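Local coordinates for fructooligosaccharide ABC transporter substrate-binding protein FusA (Streptococcus pneumoniae, PDB 5G5Y) that binds short- and long-chain fructooligosaccharides, preferring tetrasaccharides and larger, and serves as the solute-binding protein of an ABC importer, at residues A[210-220]-A[475-486]; A[187-195]-A[447-455]. All blocks are in the same frame, centred on the assembly; numbering follows the deposited sequence.

In the fold
Along the chain the segments come in the order 187-195, 210-220, 447-455, 475-486, so the two contacts interleave: contact 2 starts first and each contact joins a piece from residues 187-220 to one from the C-terminal helices. Their centres lie about 23 Å apart and their nearest atoms about 8 Å, without touching. The earlier pieces belong to one run of chain, the loop after strand 181-183 and then the hairpin 210-212/218-220. The later pieces are the end of helix 429-455 and the start of the C-terminal helix 475-492. The C-terminal helices thus back both a substrate-binding loop, which carries Asn191, and a calcium-bearing hairpin; Phe220 also touches helix 429-455.

Contact 1. Residues A[210-220]-A[475-486]; sequences LVVGNDGKVDF and LSDYLAIKQKYY. With CA (calcium ion), chain D.
A two-stranded antiparallel beta hairpin, 210-212 with 218-220, packs against the first turns of the C-terminal helix and carries part of a calcium site at its far end. Strand 218-220 runs roughly antiparallel (153°) to helix segment 475-486, the two axes approaching to 8.8 Å. Gln483 ties the hairpin to the helix with both ends of its amide. Its NE2 donates to Gly216 O at 3.0 Å, in the carbonyl plane, while its OE1 accepts a nearly straight bond (171°) from Val218 N at 2.8 Å. CG stands anti to the backbone N (chi1 -171°) and the chain then folds at chi2, which turns the amide towards the backbone of Gly216 and Val218; with NE2 donating and OE1 accepting, the amide is held in one of its two flipped orientations. Val212 CG1 meets the Tyr486 ring obliquely, 3.5 Å from CZ, and Val218 CG1 lies by Tyr486 CB. Further along, Leu479 CD2 is shared by Leu210 CD1, Val218 CG2 and Phe220 CB. Leu210 CD2 in turn rests on the aliphatic part of Lys482. At the start of the helix, Leu475 CD1 sits over the face of the Phe220 ring, 3.6 Å from its centroid and almost on the normal, a CH-pi contact. Met442 and Ile446 of helix 429-455 also touch this ring. On the other side of the strand the CB of Asp219 points away from the helix, and its OD1 binds the calcium ion, along with Asp223, Asn224 and three waters. Phe220 joins both sets: its ring packs on Leu475, while its O binds the calcium at 2.4 Å.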
loop_
_atom_site.group_PDB
_atom_site.type_symbol
_atom_site.label_atom_id
_atom_site.label_comp_id
_atom_site.label_asym_id
_atom_site.label_seq_id
_atom_site.Cartn_x
_atom_site.Cartn_y
_atom_site.Cartn_z
ATOM N N LEU A 210 -3.447 9.398 -11.091
ATOM C CA LEU A 210 -2.826 10.679 -10.792
ATOM C C LEU A 210 -1.328 10.538 -10.589
ATOM O O LEU A 210 -0.884 9.826 -9.680
ATOM C CB LEU A 210 -3.466 11.276 -9.552
ATOM C CG LEU A 210 -3.272 12.761 -9.344
ATOM C CD1 LEU A 210 -4.192 13.551 -10.263
ATOM C CD2 LEU A 210 -3.593 13.101 -7.892
ATOM N N VAL A 211 -0.568 11.227 -11.444
ATOM C CA VAL A 211 0.896 11.368 -11.267
ATOM C C VAL A 211 1.271 12.837 -11.069
ATOM O O VAL A 211 0.422 13.718 -11.213
ATOM C CB VAL A 211 1.679 10.729 -12.454
ATOM C CG1 VAL A 211 1.402 9.236 -12.500
ATOM C CG2 VAL A 211 1.342 11.392 -13.779
ATOM N N VAL A 212 2.541 13.090 -10.746
ATOM C CA VAL A 212 3.044 14.457 -10.563
ATOM C C VAL A 212 4.191 14.628 -11.524
ATOM O O VAL A 212 5.167 13.922 -11.411
ATOM C CB VAL A 212 3.568 14.742 -9.138
ATOM C CG1 VAL A 212 3.999 16.211 -9.006
ATOM C CG2 VAL A 212 2.509 14.422 -8.113
ATOM N N GLY A 213 4.039 15.545 -12.474
ATOM C CA GLY A 213 5.051 15.818 -13.487
ATOM C C GLY A 213 6.230 16.566 -12.927
ATOM O O GLY A 213 6.137 17.229 -11.880
ATOM N N ASN A 214 7.372 16.449 -13.594
ATOM C CA ASN A 214 8.572 17.148 -13.120
ATOM C C ASN A 214 8.484 18.708 -13.235
ATOM O O ASN A 214 9.361 19.436 -12.733
ATOM C CB ASN A 214 9.828 16.580 -13.804
ATOM C CG ASN A 214 10.145 15.189 -13.329
ATOM O OD1 ASN A 214 9.689 14.776 -12.250
ATOM N ND2 ASN A 214 10.897 14.448 -14.116
ATOM N N ASP A 215 7.426 19.202 -13.864
ATOM C CA ASP A 215 7.049 20.626 -13.748
ATOM C C ASP A 215 6.273 21.012 -12.477
ATOM O O ASP A 215 5.971 22.186 -12.260
ATOM C CB ASP A 215 6.278 21.047 -14.992
ATOM C CG ASP A 215 4.988 20.281 -15.197
ATOM O OD1 ASP A 215 4.662 19.320 -14.443
ATOM O OD2 ASP A 215 4.287 20.647 -16.171
ATOM N N GLY A 216 5.967 20.049 -11.620
ATOM C CA GLY A 216 5.261 20.337 -10.367
ATOM C C GLY A 216 3.749 20.311 -10.545
ATOM O O GLY A 216 3.040 20.718 -9.655
ATOM N N LYS A 217 3.273 19.882 -11.716
ATOM C CA LYS A 217 1.850 19.852 -12.017
ATOM C C LYS A 217 1.294 18.458 -11.915
ATOM O O LYS A 217 1.832 17.503 -12.484
ATOM C CB LYS A 217 1.565 20.451 -13.393
ATOM C CG LYS A 217 1.992 21.924 -13.485
ATOM C CD LYS A 217 1.575 22.769 -12.271
ATOM C CE LYS A 217 1.630 24.265 -12.587
ATOM N NZ LYS A 217 1.583 25.081 -11.343
ATOM N N VAL A 218 0.183 18.354 -11.208
ATOM C CA VAL A 218 -0.483 17.071 -11.031
ATOM C C VAL A 218 -1.091 16.738 -12.405
ATOM O O VAL A 218 -1.546 17.631 -13.109
ATOM C CB VAL A 218 -1.546 17.089 -9.906
ATOM C CG1 VAL A 218 -0.944 17.508 -8.568
ATOM C CG2 VAL A 218 -2.716 18.000 -10.231
ATOM N N ASP A 219 -1.047 15.484 -12.799
ATOM C CA ASP A 219 -1.594 15.041 -14.101
ATOM C C ASP A 219 -2.561 13.881 -13.928
ATOM O O ASP A 219 -2.220 12.841 -13.337
ATOM C CB ASP A 219 -0.414 14.670 -15.020
ATOM C CG ASP A 219 -0.836 14.274 -16.450
ATOM O OD1 ASP A 219 -1.912 14.672 -16.919
ATOM O OD2 ASP A 219 -0.052 13.576 -17.124
ATOM N N PHE A 220 -3.793 14.059 -14.414
ATOM C CA PHE A 220 -4.781 12.972 -14.436
ATOM C C PHE A 220 -4.431 12.060 -15.597
ATOM O O PHE A 220 -4.344 12.513 -16.732
ATOM C CB PHE A 220 -6.195 13.511 -14.562
ATOM C CG PHE A 220 -7.253 12.479 -14.377
ATOM C CD1 PHE A 220 -7.550 12.013 -13.122
ATOM C CD2 PHE A 220 -7.983 12.008 -15.476
ATOM C CE1 PHE A 220 -8.563 11.086 -12.937
ATOM C CE2 PHE A 220 -8.985 11.055 -15.291
ATOM C CZ PHE A 220 -9.261 10.617 -14.016
ATOM N N LEU A 475 -13.913 16.707 -13.276
ATOM C CA LEU A 475 -12.474 16.480 -13.377
ATOM C C LEU A 475 -11.648 17.754 -13.159
ATOM O O LEU A 475 -10.657 17.719 -12.425
ATOM C CB LEU A 475 -12.102 15.836 -14.716
ATOM C CG LEU A 475 -10.620 15.501 -14.908
ATOM C CD1 LEU A 475 -10.192 14.519 -13.839
ATOM C CD2 LEU A 475 -10.385 14.973 -16.313
ATOM N N SER A 476 -12.019 18.882 -13.775
ATOM C CA SER A 476 -11.215 20.084 -13.578
ATOM C C SER A 476 -11.192 20.526 -12.122
ATOM O O SER A 476 -10.161 20.968 -11.645
ATOM C CB SER A 476 -11.629 21.242 -14.492
ATOM O OG SER A 476 -12.944 21.649 -14.219
ATOM N N ASP A 477 -12.302 20.396 -11.409
ATOM C CA ASP A 477 -12.334 20.764 -9.990
ATOM C C ASP A 477 -11.483 19.827 -9.152
ATOM O O ASP A 477 -10.779 20.268 -8.243
ATOM C CB ASP A 477 -13.763 20.768 -9.458
ATOM C CG ASP A 477 -14.605 21.914 -10.020
ATOM O OD1 ASP A 477 -14.069 22.905 -10.542
ATOM O OD2 ASP A 477 -15.831 21.820 -9.936
ATOM N N TYR A 478 -11.609 18.543 -9.441
ATOM C CA TYR A 478 -10.801 17.475 -8.819
ATOM C C TYR A 478 -9.299 17.811 -8.871
ATOM O O TYR A 478 -8.600 17.832 -7.851
ATOM C CB TYR A 478 -11.078 16.158 -9.559
ATOM C CG TYR A 478 -10.432 14.933 -8.955
ATOM C CD1 TYR A 478 -11.021 14.310 -7.877
ATOM C CD2 TYR A 478 -9.253 14.391 -9.463
ATOM C CE1 TYR A 478 -10.483 13.203 -7.291
ATOM C CE2 TYR A 478 -8.691 13.249 -8.877
ATOM C CZ TYR A 478 -9.333 12.666 -7.793
ATOM O OH TYR A 478 -8.887 11.543 -7.147
ATOM N N LEU A 479 -8.842 18.139 -10.077
ATOM C CA LEU A 479 -7.438 18.489 -10.300
ATOM C C LEU A 479 -6.997 19.754 -9.629
ATOM O O LEU A 479 -5.879 19.800 -9.105
ATOM C CB LEU A 479 -7.095 18.559 -11.782
ATOM C CG LEU A 479 -7.012 17.185 -12.448
ATOM C CD1 LEU A 479 -6.938 17.365 -13.961
ATOM C CD2 LEU A 479 -5.780 16.428 -11.937
ATOM N N ALA A 480 -7.876 20.764 -9.598
ATOM C CA ALA A 480 -7.543 22.000 -8.909
ATOM C C ALA A 480 -7.390 21.741 -7.419
ATOM O O ALA A 480 -6.500 22.302 -6.797
ATOM C CB ALA A 480 -8.582 23.110 -9.160
ATOM N N ILE A 481 -8.260 20.923 -6.841
ATOM C CA ILE A 481 -8.130 20.565 -5.430
ATOM C C ILE A 481 -6.802 19.822 -5.159
ATOM O O ILE A 481 -6.062 20.171 -4.221
ATOM C CB ILE A 481 -9.310 19.740 -4.914
ATOM C CG1 ILE A 481 -10.569 20.627 -4.883
ATOM C CG2 ILE A 481 -8.981 19.173 -3.535
ATOM C CD1 ILE A 481 -11.851 19.840 -4.899
ATOM N N LYS A 482 -6.509 18.834 -5.990
ATOM C CA LYS A 482 -5.288 18.046 -5.832
ATOM C C LYS A 482 -4.050 18.929 -5.964
ATOM O O LYS A 482 -3.077 18.817 -5.181
ATOM C CB LYS A 482 -5.275 16.876 -6.816
ATOM C CG LYS A 482 -6.322 15.779 -6.543
ATOM C CD LYS A 482 -5.913 14.868 -5.403
ATOM C CE LYS A 482 -6.970 13.811 -5.080
ATOM N NZ LYS A 482 -6.453 12.852 -4.058
ATOM N N GLN A 483 -4.075 19.838 -6.940
ATOM C CA GLN A 483 -2.958 20.748 -7.144
ATOM C C GLN A 483 -2.810 21.695 -5.971
ATOM O O GLN A 483 -1.702 22.002 -5.576
ATOM C CB GLN A 483 -3.132 21.557 -8.456
ATOM C CG GLN A 483 -1.936 22.357 -8.859
ATOM C CD GLN A 483 -0.788 21.486 -9.312
ATOM O OE1 GLN A 483 -0.917 20.753 -10.278
ATOM N NE2 GLN A 483 0.363 21.610 -8.654
ATOM N N LYS A 484 -3.926 22.184 -5.421
ATOM C CA LYS A 484 -3.864 23.046 -4.268
ATOM C C LYS A 484 -3.123 22.392 -3.089
ATOM O O LYS A 484 -2.218 22.978 -2.496
ATOM C CB LYS A 484 -5.280 23.480 -3.864
ATOM C CG LYS A 484 -5.384 24.377 -2.630
ATOM C CD LYS A 484 -6.847 24.716 -2.325
ATOM C CE LYS A 484 -7.566 23.555 -1.661
ATOM N NZ LYS A 484 -8.939 23.904 -1.198
ATOM N N TYR A 485 -3.518 21.189 -2.737
ATOM C CA TYR A 485 -2.849 20.492 -1.649
ATOM C C TYR A 485 -1.390 20.125 -1.960
ATOM O O TYR A 485 -0.553 20.155 -1.056
ATOM C CB TYR A 485 -3.653 19.278 -1.208
ATOM C CG TYR A 485 -4.871 19.677 -0.427
ATOM C CD1 TYR A 485 -4.766 20.011 0.922
ATOM C CD2 TYR A 485 -6.124 19.769 -1.038
ATOM C CE1 TYR A 485 -5.867 20.412 1.642
ATOM C CE2 TYR A 485 -7.237 20.153 -0.317
ATOM C CZ TYR A 485 -7.100 20.496 1.023
ATOM O OH TYR A 485 -8.195 20.911 1.770
ATOM N N TYR A 486 -1.097 19.811 -3.219
ATOM C CA TYR A 486 0.282 19.530 -3.636
ATOM C C TYR A 486 1.175 20.748 -3.412
ATOM O O TYR A 486 2.269 20.645 -2.807
ATOM C CB TYR A 486 0.350 19.059 -5.090
ATOM C CG TYR A 486 1.763 18.709 -5.464
ATOM C CD1 TYR A 486 2.305 17.508 -5.069
ATOM C CD2 TYR A 486 2.593 19.602 -6.146
ATOM C CE1 TYR A 486 3.612 17.169 -5.360
ATOM C CE2 TYR A 486 3.932 19.257 -6.453
ATOM C CZ TYR A 486 4.424 18.025 -6.031
ATOM O OH TYR A 486 5.733 17.571 -6.243
HETATM CA CA CA D . -4.005 14.410 -18.127
HETATM O O HOH W 1 -4.689 16.127 -16.320
HETATM O O HOH W 2 -2.570 16.001 -19.030
HETATM O O HOH W 3 -4.650 16.241 -19.673
#

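Contact 2. Residues A[187-195]-A[447-455]; sequences SGNGNEDFK and YRKRAEWIV
The loop that carries substrate-binding Asn191 is clasped to the end of helix 429-455 through a salt-bridge network of Asp193, Arg450 and Lys195. Arg450 meets the carboxylate end-on, NH2 to Asp193 OD1 at 2.8 Å and NH1 to OD2 at 2.9 Å, with the two flat groups only 16° from coplanar. The NH1 bond is almost straight and uses the syn lone pair of OD2. Gly188 N (to OD1) and Lys195 NZ (to OD2) approach from one side of the carboxylate plane, and the backbone N of Lys195 reaches OD2 from the other, closing an Asx turn. This buried carboxylate is therefore held by five bonds. Lys195 NZ has a second acidic partner in Asp207.

The guanidinium is sandwiched: Phe194 CZ lies over one face, 3.3 Å from Arg450 CZ with the planes 28° apart, and Tyr447 CD1 of the same helix covers the opposite face. Phe194 CZ also touches Ile454 CD1. The Tyr447 ring has Gly188 CA over its centre in a CH-pi contact.

Two hydrogen bonds remain: Tyr447 OH accepts from Lys195 NZ, and Arg450 NH2, in the guanidinium plane, gives a bent one (139°) to Ser187 OG at 2.9 Å.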
loop_
_atom_site.group_PDB
_atom_site.type_symbol
_atom_site.label_atom_id
_atom_site.label_comp_id
_atom_site.label_asym_id
_atom_site.label_seq_id
_atom_site.Cartn_x
_atom_site.Cartn_y
_atom_site.Cartn_z
ATOM N N SER A 187 -9.076 -7.170 -13.750
ATOM C CA SER A 187 -9.298 -5.764 -14.128
ATOM C C SER A 187 -9.796 -4.835 -13.017
ATOM O O SER A 187 -10.697 -5.152 -12.231
ATOM C CB SER A 187 -10.256 -5.687 -15.320
ATOM O OG SER A 187 -10.416 -4.324 -15.762
ATOM N N GLY A 188 -9.197 -3.649 -12.968
ATOM C CA GLY A 188 -9.633 -2.586 -12.104
ATOM C C GLY A 188 -8.522 -2.075 -11.207
ATOM O O GLY A 188 -7.371 -2.004 -11.630
ATOM N N ASN A 189 -8.874 -1.659 -9.990
ATOM C CA ASN A 189 -7.861 -1.284 -9.033
ATOM C C ASN A 189 -7.109 -2.556 -8.577
ATOM O O ASN A 189 -7.634 -3.703 -8.647
ATOM C CB ASN A 189 -8.418 -0.534 -7.811
ATOM C CG ASN A 189 -8.912 0.913 -8.119
ATOM O OD1 ASN A 189 -8.364 1.731 -8.957
ATOM N ND2 ASN A 189 -9.989 1.251 -7.416
ATOM N N GLY A 190 -5.880 -2.346 -8.157
ATOM C CA GLY A 190 -5.137 -3.295 -7.351
ATOM C C GLY A 190 -4.029 -4.033 -8.061
ATOM O O GLY A 190 -3.646 -3.743 -9.217
ATOM N N ASN A 191 -3.537 -5.058 -7.375
ATOM C CA ASN A 191 -2.245 -5.654 -7.730
ATOM C C ASN A 191 -2.219 -6.539 -8.971
ATOM O O ASN A 191 -1.140 -6.888 -9.448
ATOM C CB ASN A 191 -1.719 -6.437 -6.524
ATOM C CG ASN A 191 -1.575 -5.575 -5.278
ATOM O OD1 ASN A 191 -1.488 -4.338 -5.357
ATOM N ND2 ASN A 191 -1.555 -6.222 -4.117
ATOM N N GLU A 192 -3.387 -6.911 -9.471
ATOM C CA GLU A 192 -3.548 -7.840 -10.564
ATOM C C GLU A 192 -4.019 -7.174 -11.857
ATOM O O GLU A 192 -4.280 -7.841 -12.838
ATOM C CB GLU A 192 -4.487 -8.989 -10.135
ATOM C CG GLU A 192 -3.886 -9.945 -9.106
ATOM C CD GLU A 192 -3.716 -9.372 -7.728
ATOM O OE1 GLU A 192 -4.660 -8.778 -7.202
ATOM O OE2 GLU A 192 -2.637 -9.487 -7.143
ATOM N N ASP A 193 -4.079 -5.852 -11.886
ATOM C CA ASP A 193 -4.471 -5.129 -13.079
ATOM C C ASP A 193 -3.296 -4.944 -14.050
ATOM O O ASP A 193 -2.151 -4.943 -13.620
ATOM C CB ASP A 193 -5.015 -3.746 -12.687
ATOM C CG ASP A 193 -5.663 -3.033 -13.862
ATOM O OD1 ASP A 193 -6.517 -3.682 -14.512
ATOM O OD2 ASP A 193 -5.284 -1.887 -14.225
ATOM N N PHE A 194 -3.590 -4.692 -15.336
ATOM C CA PHE A 194 -2.594 -4.530 -16.373
ATOM C C PHE A 194 -1.999 -3.119 -16.509
ATOM O O PHE A 194 -1.124 -2.919 -17.350
ATOM C CB PHE A 194 -3.141 -4.977 -17.780
ATOM C CG PHE A 194 -4.367 -4.232 -18.235
ATOM C CD1 PHE A 194 -4.288 -2.934 -18.717
ATOM C CD2 PHE A 194 -5.622 -4.809 -18.119
ATOM C CE1 PHE A 194 -5.438 -2.247 -19.095
ATOM C CE2 PHE A 194 -6.764 -4.115 -18.503
ATOM C CZ PHE A 194 -6.667 -2.843 -19.012
ATOM N N LYS A 195 -2.496 -2.138 -15.747
ATOM C CA LYS A 195 -2.209 -0.715 -16.025
ATOM C C LYS A 195 -0.698 -0.373 -15.956
ATOM O O LYS A 195 -0.252 0.602 -16.590
ATOM C CB LYS A 195 -3.066 0.242 -15.169
ATOM C CG LYS A 195 -2.712 0.246 -13.677
ATOM C CD LYS A 195 -3.412 1.352 -12.887
ATOM C CE LYS A 195 -4.937 1.351 -13.013
ATOM N NZ LYS A 195 -5.523 0.171 -12.307
ATOM N N TYR A 447 -13.306 2.759 -15.481
ATOM C CA TYR A 447 -13.051 1.336 -15.721
ATOM C C TYR A 447 -14.067 0.710 -16.680
ATOM O O TYR A 447 -13.715 -0.170 -17.433
ATOM C CB TYR A 447 -12.943 0.559 -14.428
ATOM C CG TYR A 447 -11.621 0.788 -13.674
ATOM C CD1 TYR A 447 -10.387 0.751 -14.322
ATOM C CD2 TYR A 447 -11.616 1.047 -12.311
ATOM C CE1 TYR A 447 -9.195 0.975 -13.621
ATOM C CE2 TYR A 447 -10.438 1.267 -11.604
ATOM C CZ TYR A 447 -9.227 1.219 -12.272
ATOM O OH TYR A 447 -8.058 1.407 -11.580
ATOM N N ARG A 448 -15.311 1.142 -16.633
ATOM C CA ARG A 448 -16.311 0.606 -17.565
ATOM C C ARG A 448 -15.914 0.919 -19.016
ATOM O O ARG A 448 -15.915 0.033 -19.861
ATOM C CB ARG A 448 -17.705 1.148 -17.264
ATOM C CG ARG A 448 -18.768 0.549 -18.203
ATOM C CD ARG A 448 -20.188 0.995 -17.887
ATOM N NE ARG A 448 -20.476 2.419 -18.075
ATOM C CZ ARG A 448 -20.777 3.022 -19.231
ATOM N NH1 ARG A 448 -20.770 2.368 -20.397
ATOM N NH2 ARG A 448 -21.088 4.322 -19.224
ATOM N N LYS A 449 -15.544 2.165 -19.299
ATOM C CA LYS A 449 -15.177 2.548 -20.643
ATOM C C LYS A 449 -13.907 1.817 -21.085
ATOM O O LYS A 449 -13.835 1.323 -22.206
ATOM C CB LYS A 449 -15.004 4.069 -20.744
ATOM C CG LYS A 449 -16.296 4.846 -20.502
ATOM C CD LYS A 449 -17.439 4.452 -21.426
ATOM C CE LYS A 449 -17.038 4.573 -22.873
ATOM N NZ LYS A 449 -18.213 4.361 -23.740
ATOM N N ARG A 450 -12.941 1.706 -20.175
ATOM C CA ARG A 450 -11.709 1.008 -20.468
ATOM C C ARG A 450 -11.982 -0.462 -20.873
ATOM O O ARG A 450 -11.410 -0.955 -21.858
ATOM C CB ARG A 450 -10.737 1.134 -19.288
ATOM C CG ARG A 450 -9.316 0.774 -19.591
ATOM C CD ARG A 450 -8.497 0.651 -18.298
ATOM N NE ARG A 450 -8.796 -0.559 -17.543
ATOM C CZ ARG A 450 -8.021 -1.098 -16.590
ATOM N NH1 ARG A 450 -6.875 -0.537 -16.232
ATOM N NH2 ARG A 450 -8.386 -2.235 -16.025
ATOM N N ALA A 451 -12.851 -1.136 -20.129
ATOM C CA ALA A 451 -13.198 -2.525 -20.395
ATOM C C ALA A 451 -13.920 -2.618 -21.755
ATOM O O ALA A 451 -13.615 -3.513 -22.545
ATOM C CB ALA A 451 -14.065 -3.074 -19.276
ATOM N N GLU A 452 -14.850 -1.688 -22.019
ATOM C CA GLU A 452 -15.623 -1.682 -23.278
ATOM C C GLU A 452 -14.739 -1.471 -24.460
ATOM O O GLU A 452 -14.922 -2.105 -25.502
ATOM C CB GLU A 452 -16.673 -0.561 -23.303
ATOM C CG GLU A 452 -17.855 -0.811 -22.398
ATOM C CD GLU A 452 -18.833 0.375 -22.341
ATOM O OE1 GLU A 452 -18.738 1.298 -23.199
ATOM O OE2 GLU A 452 -19.701 0.369 -21.409
ATOM N N TRP A 453 -13.775 -0.566 -24.326
ATOM C CA TRP A 453 -12.850 -0.315 -25.385
ATOM C C TRP A 453 -11.966 -1.476 -25.714
ATOM O O TRP A 453 -11.487 -1.568 -26.852
ATOM C CB TRP A 453 -12.007 0.914 -25.105
ATOM C CG TRP A 453 -12.843 2.181 -25.125
ATOM C CD1 TRP A 453 -13.935 2.457 -25.897
ATOM C CD2 TRP A 453 -12.601 3.339 -24.343
ATOM N NE1 TRP A 453 -14.403 3.735 -25.630
ATOM C CE2 TRP A 453 -13.576 4.305 -24.700
ATOM C CE3 TRP A 453 -11.621 3.679 -23.414
ATOM C CZ2 TRP A 453 -13.607 5.563 -24.128
ATOM C CZ3 TRP A 453 -11.659 4.950 -22.842
ATOM C CH2 TRP A 453 -12.614 5.873 -23.208
ATOM N N ILE A 454 -11.724 -2.346 -24.741
ATOM C CA ILE A 454 -10.921 -3.543 -24.972
ATOM C C ILE A 454 -11.767 -4.698 -25.542
ATOM O O ILE A 454 -11.331 -5.368 -26.499
ATOM C CB ILE A 454 -10.215 -3.990 -23.678
ATOM C CG1 ILE A 454 -9.145 -2.945 -23.315
ATOM C CG2 ILE A 454 -9.587 -5.387 -23.852
ATOM C CD1 ILE A 454 -8.728 -2.977 -21.857
ATOM N N VAL A 455 -12.931 -4.936 -24.949
ATOM C CA VAL A 455 -13.751 -6.085 -25.319
ATOM C C VAL A 455 -14.579 -5.785 -26.557
ATOM O O VAL A 455 -14.767 -6.675 -27.368
ATOM C CB VAL A 455 -14.641 -6.561 -24.178
ATOM C CG1 VAL A 455 -15.528 -7.717 -24.627
ATOM C CG2 VAL A 455 -13.785 -7.020 -22.996
#